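Local coordinates for uncharacterized protein YGR203W (Saccharomyces cerevisiae, PDB 3FS5) that acts as a protein phosphatase of the Cdc25-like family, built on a single rhodanese domain, at residues N8-D13 and R117-R122. Residues are numbered along the deposited sequence; the frame is centred on the assembly and turned at random.
Sequences NVKYLD and RLWVLR
Leu12 O takes the backbone N-H of Arg122 at 2.8 Å, and the CA-H of Leu121 leans on the same oxygen. Two residues back, Lys10 O receives Val120 N on a more bent N-H...O path of 139°, while Lys10 N and Leu12 N give straighter bonds to Leu118 O and Val120 O. The four bonds make a regular parallel beta pairing, extended at the Asn8 end by a water that donates to Asn8 O and accepts from Leu118 N.

On one face of the sheet, Lys10 lays its CB over the six-membered ring of Trp119, 3.8 Å from the centroid, a CH-pi contact; Leu12 CB comes obliquely to Trp119 CE3. On the other face, chi1 of -70° sets Tyr11 CG anti to the carbonyl carbon, which lays the ring alongside Val120, whose CB is 3.7 Å from Tyr11 CE2. The extended Arg122 chain brings its guanidinium nearly parallel to the phenol ring, the planes 17° apart, with Tyr11 CB over one guanidinium face; a water accepts from Arg122 NE at 2.6 Å. An alanine in place of Tyr11 keeps the CB at the guanidinium face but would probably leave Val120 CB without its ring partner and Arg122 NH2 without the CD2 it rests on.

Strand 10-12 forms one outer edge of the rhodanese parallel sheet, and strand 116-121 pairs on its far side with strand 84-88. Helix 96-106 packs against Val9 and Tyr11, helix 14-23 against Leu12 and Leu121.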
loop_
_atom_site.group_PDB
_atom_site.type_symbol
_atom_site.label_atom_id
_atom_site.label_comp_id
_atom_site.label_asym_id
_atom_site.label_seq_id
_atom_site.Cartn_x
_atom_site.Cartn_y
_atom_site.Cartn_z
ATOM N N ASN A 8 -3.704 -5.510 14.475
ATOM C CA ASN A 8 -3.200 -6.383 13.416
ATOM C C ASN A 8 -2.551 -5.585 12.291
ATOM O O ASN A 8 -1.821 -6.137 11.473
ATOM C CB ASN A 8 -4.334 -7.231 12.836
ATOM C CG ASN A 8 -4.741 -8.354 13.756
ATOM O OD1 ASN A 8 -3.952 -9.252 14.033
ATOM N ND2 ASN A 8 -5.977 -8.307 14.241
ATOM N N VAL A 9 -2.829 -4.287 12.250
ATOM C CA VAL A 9 -2.267 -3.418 11.227
ATOM C C VAL A 9 -0.876 -2.961 11.651
ATOM O O VAL A 9 -0.714 -2.322 12.699
ATOM C CB VAL A 9 -3.167 -2.185 11.000
ATOM C CG1 VAL A 9 -2.550 -1.265 9.948
ATOM C CG2 VAL A 9 -4.559 -2.637 10.575
ATOM N N LYS A 10 0.119 -3.300 10.833
ATOM C CA LYS A 10 1.512 -2.945 11.095
ATOM C C LYS A 10 1.938 -1.722 10.285
ATOM O O LYS A 10 1.282 -1.359 9.311
ATOM C CB LYS A 10 2.428 -4.119 10.744
ATOM C CG LYS A 10 2.218 -5.360 11.593
ATOM C CD LYS A 10 2.635 -5.118 13.027
ATOM C CE LYS A 10 3.441 -6.296 13.552
ATOM N NZ LYS A 10 4.663 -6.512 12.718
ATOM N N TYR A 11 3.046 -1.105 10.691
ATOM C CA TYR A 11 3.560 0.081 10.018
ATOM C C TYR A 11 4.967 -0.121 9.488
ATOM O O TYR A 11 5.815 -0.724 10.144
ATOM C CB TYR A 11 3.513 1.291 10.957
ATOM C CG TYR A 11 2.103 1.741 11.217
ATOM C CD1 TYR A 11 1.235 0.969 11.991
ATOM C CD2 TYR A 11 1.604 2.902 10.630
ATOM C CE1 TYR A 11 -0.101 1.339 12.166
ATOM C CE2 TYR A 11 0.277 3.280 10.798
ATOM C CZ TYR A 11 -0.568 2.495 11.565
ATOM O OH TYR A 11 -1.882 2.868 11.725
ATOM N N LEU A 12 5.198 0.401 8.291
ATOM C CA LEU A 12 6.468 0.256 7.604
ATOM C C LEU A 12 7.093 1.608 7.252
ATOM O O LEU A 12 6.383 2.555 6.902
ATOM C CB LEU A 12 6.220 -0.548 6.319
ATOM C CG LEU A 12 7.377 -1.108 5.496
ATOM C CD1 LEU A 12 8.083 -2.196 6.288
ATOM C CD2 LEU A 12 6.840 -1.677 4.196
ATOM N N ASP A 13 8.418 1.691 7.341
ATOM C CA ASP A 13 9.136 2.913 6.987
ATOM C C ASP A 13 9.518 2.816 5.513
ATOM O O ASP A 13 9.695 1.717 4.988
ATOM C CB ASP A 13 10.411 3.064 7.828
ATOM C CG ASP A 13 10.154 3.707 9.185
ATOM O OD1 ASP A 13 11.017 3.560 10.075
ATOM O OD2 ASP A 13 9.108 4.369 9.361
ATOM N N ARG A 117 -0.988 -10.019 5.365
ATOM C CA ARG A 117 -0.382 -9.277 6.468
ATOM C C ARG A 117 -0.647 -7.852 6.002
ATOM O O ARG A 117 -0.377 -7.525 4.855
ATOM C CB ARG A 117 1.128 -9.515 6.569
ATOM C CG ARG A 117 1.541 -10.955 6.827
ATOM C CD ARG A 117 3.058 -11.063 6.975
ATOM N NE ARG A 117 3.531 -12.425 6.748
ATOM C CZ ARG A 117 3.266 -13.452 7.547
ATOM N NH1 ARG A 117 3.733 -14.662 7.253
ATOM N NH2 ARG A 117 2.550 -13.268 8.646
ATOM N N LEU A 118 -1.187 -7.009 6.872
ATOM C CA LEU A 118 -1.505 -5.646 6.468
ATOM C C LEU A 118 -0.550 -4.601 7.022
ATOM O O LEU A 118 -0.258 -4.589 8.218
ATOM C CB LEU A 118 -2.937 -5.306 6.887
ATOM C CG LEU A 118 -4.015 -6.256 6.361
ATOM C CD1 LEU A 118 -5.381 -5.815 6.880
ATOM C CD2 LEU A 118 -3.999 -6.267 4.835
ATOM N N TRP A 119 -0.076 -3.725 6.139
ATOM C CA TRP A 119 0.837 -2.654 6.521
ATOM C C TRP A 119 0.379 -1.289 6.021
ATOM O O TRP A 119 -0.375 -1.181 5.048
ATOM C CB TRP A 119 2.236 -2.871 5.936
ATOM C CG TRP A 119 2.882 -4.182 6.225
ATOM C CD1 TRP A 119 2.636 -5.376 5.610
ATOM C CD2 TRP A 119 3.921 -4.424 7.175
ATOM N NE1 TRP A 119 3.463 -6.349 6.118
ATOM C CE2 TRP A 119 4.263 -5.791 7.082
ATOM C CE3 TRP A 119 4.600 -3.615 8.096
ATOM C CZ2 TRP A 119 5.256 -6.371 7.877
ATOM C CZ3 TRP A 119 5.590 -4.189 8.885
ATOM C CH2 TRP A 119 5.908 -5.557 8.769
ATOM N N VAL A 120 0.862 -0.252 6.694
ATOM C CA VAL A 120 0.612 1.130 6.305
ATOM C C VAL A 120 2.004 1.755 6.197
ATOM O O VAL A 120 2.844 1.576 7.085
ATOM C CB VAL A 120 -0.191 1.912 7.363
ATOM C CG1 VAL A 120 -0.251 3.393 6.976
ATOM C CG2 VAL A 120 -1.603 1.346 7.477
ATOM N N LEU A 121 2.254 2.466 5.106
ATOM C CA LEU A 121 3.541 3.116 4.901
ATOM C C LEU A 121 3.564 4.450 5.647
ATOM O O LEU A 121 2.843 5.383 5.285
ATOM C CB LEU A 121 3.768 3.353 3.405
ATOM C CG LEU A 121 5.036 4.107 2.997
ATOM C CD1 LEU A 121 6.275 3.291 3.380
ATOM C CD2 LEU A 121 5.007 4.363 1.499
ATOM N N ARG A 122 4.389 4.539 6.688
ATOM C CA ARG A 122 4.479 5.770 7.471
ATOM C C ARG A 122 4.923 6.954 6.621
ATOM O O ARG A 122 5.927 6.879 5.912
ATOM C CB ARG A 122 5.459 5.608 8.645
ATOM C CG ARG A 122 4.979 4.706 9.782
ATOM C CD ARG A 122 5.864 4.888 11.020
ATOM N NE ARG A 122 5.516 3.991 12.123
ATOM C CZ ARG A 122 4.405 4.082 12.854
ATOM N NH1 ARG A 122 4.191 3.215 13.834
ATOM N NH2 ARG A 122 3.511 5.034 12.614
HETATM O O HOH W 1 -0.995 -7.617 9.631
HETATM O O HOH W 2 7.417 2.334 11.612
#